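Local coordinates for protein isocitrate dehydrogenase [NAD] subunit 1 (Saccharomyces cerevisiae, PDB 3BLX) that forms, with its partner subunit, the allosteric octamer that oxidatively decarboxylates isocitrate to 2-oxoglutarate with NAD in the citric acid cycle, and also binds RNA, at residues V268-P271 with G272-V276. Residues are numbered along the deposited sequence; the frame is centred on the assembly and turned at random.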
ATOM      1  N   VAL E 268      18.298 -17.179  -2.795  1.00 18.28           N
ATOM      2  CA  VAL E 268      18.231 -18.577  -3.177  1.00 23.59           C
ATOM      3  C   VAL E 268      19.605 -18.990  -3.678  1.00 22.65           C
ATOM      4  O   VAL E 268      20.148 -18.375  -4.596  1.00 19.77           O
ATOM      5  CB  VAL E 268      17.198 -18.792  -4.305  1.00 27.26           C
ATOM      6  CG1 VAL E 268      17.352 -20.176  -4.909  1.00 23.50           C
ATOM      7  CG2 VAL E 268      15.779 -18.566  -3.807  1.00 17.01           C
ATOM      8  N   PHE E 269      20.169 -20.025  -3.071  1.00 18.47           N
ATOM      9  CA  PHE E 269      21.528 -20.450  -3.402  1.00 17.97           C
ATOM     10  C   PHE E 269      21.528 -21.673  -4.289  1.00 21.53           C
ATOM     11  O   PHE E 269      20.701 -22.557  -4.114  1.00 18.76           O
ATOM     12  CB  PHE E 269      22.338 -20.668  -2.125  1.00 18.92           C
ATOM     13  CG  PHE E 269      22.499 -19.415  -1.325  1.00 18.16           C
ATOM     14  CD1 PHE E 269      23.617 -18.617  -1.479  1.00 20.84           C
ATOM     15  CD2 PHE E 269      21.481 -18.982  -0.503  1.00 20.76           C
ATOM     16  CE1 PHE E 269      23.741 -17.449  -0.774  1.00 19.49           C
ATOM     17  CE2 PHE E 269      21.592 -17.812   0.210  1.00 22.05           C
ATOM     18  CZ  PHE E 269      22.740 -17.043   0.075  1.00 23.82           C
ATOM     19  N   GLU E 270      22.441 -21.699  -5.262  1.00 24.19           N
ATOM     20  CA  GLU E 270      22.401 -22.695  -6.336  1.00 30.56           C
ATOM     21  C   GLU E 270      23.623 -22.547  -7.198  1.00 31.11           C
ATOM     22  O   GLU E 270      24.132 -21.447  -7.359  1.00 25.48           O
ATOM     23  CB  GLU E 270      21.161 -22.510  -7.215  1.00 25.19           C
ATOM     24  CG  GLU E 270      21.343 -21.493  -8.333  1.00 45.81           C
ATOM     25  CD  GLU E 270      20.293 -21.602  -9.456  1.00 79.98           C
ATOM     26  OE1 GLU E 270      19.688 -22.686  -9.624  1.00 71.05           O
ATOM     27  OE2 GLU E 270      20.075 -20.600 -10.181  1.00 88.50           O
ATOM     28  N   PRO E 271      24.098 -23.655  -7.764  1.00 30.65           N
ATOM     29  CA  PRO E 271      25.285 -23.656  -8.629  1.00 27.38           C
ATOM     30  C   PRO E 271      25.200 -22.605  -9.751  1.00 32.19           C
ATOM     31  O   PRO E 271      24.192 -22.496 -10.466  1.00 29.77           O
ATOM     32  CB  PRO E 271      25.286 -25.066  -9.212  1.00 30.40           C
ATOM     33  CG  PRO E 271      24.551 -25.891  -8.228  1.00 30.74           C
ATOM     34  CD  PRO E 271      23.483 -24.988  -7.661  1.00 33.93           C
ATOM     35  N   GLY E 272      26.281 -21.849  -9.902  1.00 20.83           N
ATOM     36  CA  GLY E 272      26.279 -20.669 -10.713  1.00 25.98           C
ATOM     37  C   GLY E 272      26.220 -20.882 -12.211  1.00 44.11           C
ATOM     38  O   GLY E 272      26.014 -19.916 -12.960  1.00 53.92           O
ATOM     39  N   SER E 273      26.412 -22.117 -12.664  1.00 41.27           N
ATOM     40  CA  SER E 273      26.428 -22.388 -14.093  1.00 40.48           C
ATOM     41  C   SER E 273      25.269 -23.250 -14.533  1.00 58.04           C
ATOM     42  O   SER E 273      25.121 -23.540 -15.716  1.00 77.85           O
ATOM     43  CB  SER E 273      27.749 -23.028 -14.517  1.00 51.49           C
ATOM     44  OG  SER E 273      28.627 -22.036 -15.005  1.00 48.05           O
ATOM     45  N   ARG E 274      24.442 -23.660 -13.581  1.00 66.95           N
ATOM     46  CA  ARG E 274      23.319 -24.537 -13.877  1.00 81.54           C
ATOM     47  C   ARG E 274      23.777 -25.891 -14.436  1.00 85.14           C
ATOM     48  O   ARG E 274      23.018 -26.566 -15.125  1.00 79.93           O
ATOM     49  CB  ARG E 274      22.344 -23.841 -14.829  1.00 62.77           C
ATOM     50  CG  ARG E 274      21.280 -23.009 -14.125  1.00 87.97           C
ATOM     51  CD  ARG E 274      21.795 -21.685 -13.578  1.00 81.97           C
ATOM     52  NE  ARG E 274      20.746 -20.959 -12.852  1.00113.41           N
ATOM     53  CZ  ARG E 274      19.876 -20.119 -13.417  1.00113.51           C
ATOM     54  NH1 ARG E 274      19.933 -19.891 -14.726  1.00 88.99           N
ATOM     55  NH2 ARG E 274      18.950 -19.505 -12.674  1.00 89.43           N
ATOM     56  N   HIS E 275      25.017 -26.274 -14.120  1.00 85.21           N
ATOM     57  CA  HIS E 275      25.615 -27.545 -14.554  1.00 85.83           C
ATOM     58  C   HIS E 275      25.441 -27.778 -16.051  1.00 81.71           C
ATOM     59  O   HIS E 275      25.227 -28.902 -16.515  1.00 87.59           O
ATOM     60  CB  HIS E 275      25.044 -28.720 -13.759  1.00100.13           C
ATOM     61  CG  HIS E 275      25.705 -28.936 -12.429  1.00112.60           C
ATOM     62  ND1 HIS E 275      26.236 -30.155 -12.050  1.00108.71           N
ATOM     63  CD2 HIS E 275      25.913 -28.096 -11.386  1.00 91.62           C
ATOM     64  CE1 HIS E 275      26.743 -30.052 -10.831  1.00 98.59           C
ATOM     65  NE2 HIS E 275      26.557 -28.816 -10.404  1.00 83.28           N
ATOM     66  N   VAL E 276      25.510 -26.674 -16.776  1.00 74.03           N
ATOM     67  CA  VAL E 276      25.428 -26.655 -18.222  1.00 95.66           C
ATOM     68  C   VAL E 276      26.074 -27.905 -18.840  1.00104.55           C
ATOM     69  O   VAL E 276      25.373 -28.862 -19.211  1.00107.03           O
ATOM     70  CB  VAL E 276      26.063 -25.342 -18.780  1.00102.15           C
ATOM     71  CG1 VAL E 276      24.994 -24.223 -18.956  1.00 70.42           C
ATOM     72  CG2 VAL E 276      27.219 -24.879 -17.871  1.00 76.21           C
TER
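Carboxylate oxygen OE2 of Glu-270 is gripped twice by the guanidinium of Arg-274, in a side-on salt bridge that puts both bonds on one atom. Arg-274 NE lies 2.8 Å from Glu-270 OE2 and meets it from above the carboxylate plane; Arg-274 NH2, 2.9 Å from Glu-270 OE2, takes the syn lone pair. The oxygen stays almost in the guanidinium plane, while the two flat groups stand nearly perpendicular, 83° apart. Glu-270 reaches the guanidinium with CG lodged between its backbone N and C (chi1 86°), the rest of the chain stretched out. Arg-274 starts out directed away from the preceding residues and comes back through a bend at chi2 (76°). Asn-261 adds a weak hydrogen bond to the same OE2, and Lys-78 forms a long, weak ion pair with OE1. Replacing Arg-274 by an alanine would probably leave the buried Glu-270 carboxylate without its close counter-charge and freer to turn. The chain between them folds back: Pro-271 to Arg-274 form a type I beta turn, closed by a weak bond from Arg-274 N to Pro-271 O at 3.3 Å. On the proline ring, CB lies 3.8 Å from CD2 of His-275, which comes edge-on, although that histidine is poorly ordered. Pro-271 also packs on Ala-290 and Met-291 of helix 289-302, and on Leu-80, which His-275 touches too. The Arg-274 side chain lies about 4 Å from that of Arg-129 and about 6 Å from that of Arg-98, both probable substrate-binding residues, which places the salt bridge next to the likely substrate site. The arrangement is a type I turn just after strand 267-269 of the central mixed sheet, with a salt bridge from the residue before the turn to its last residue, in the isocitrate/isopropylmalate dehydrogenase fold.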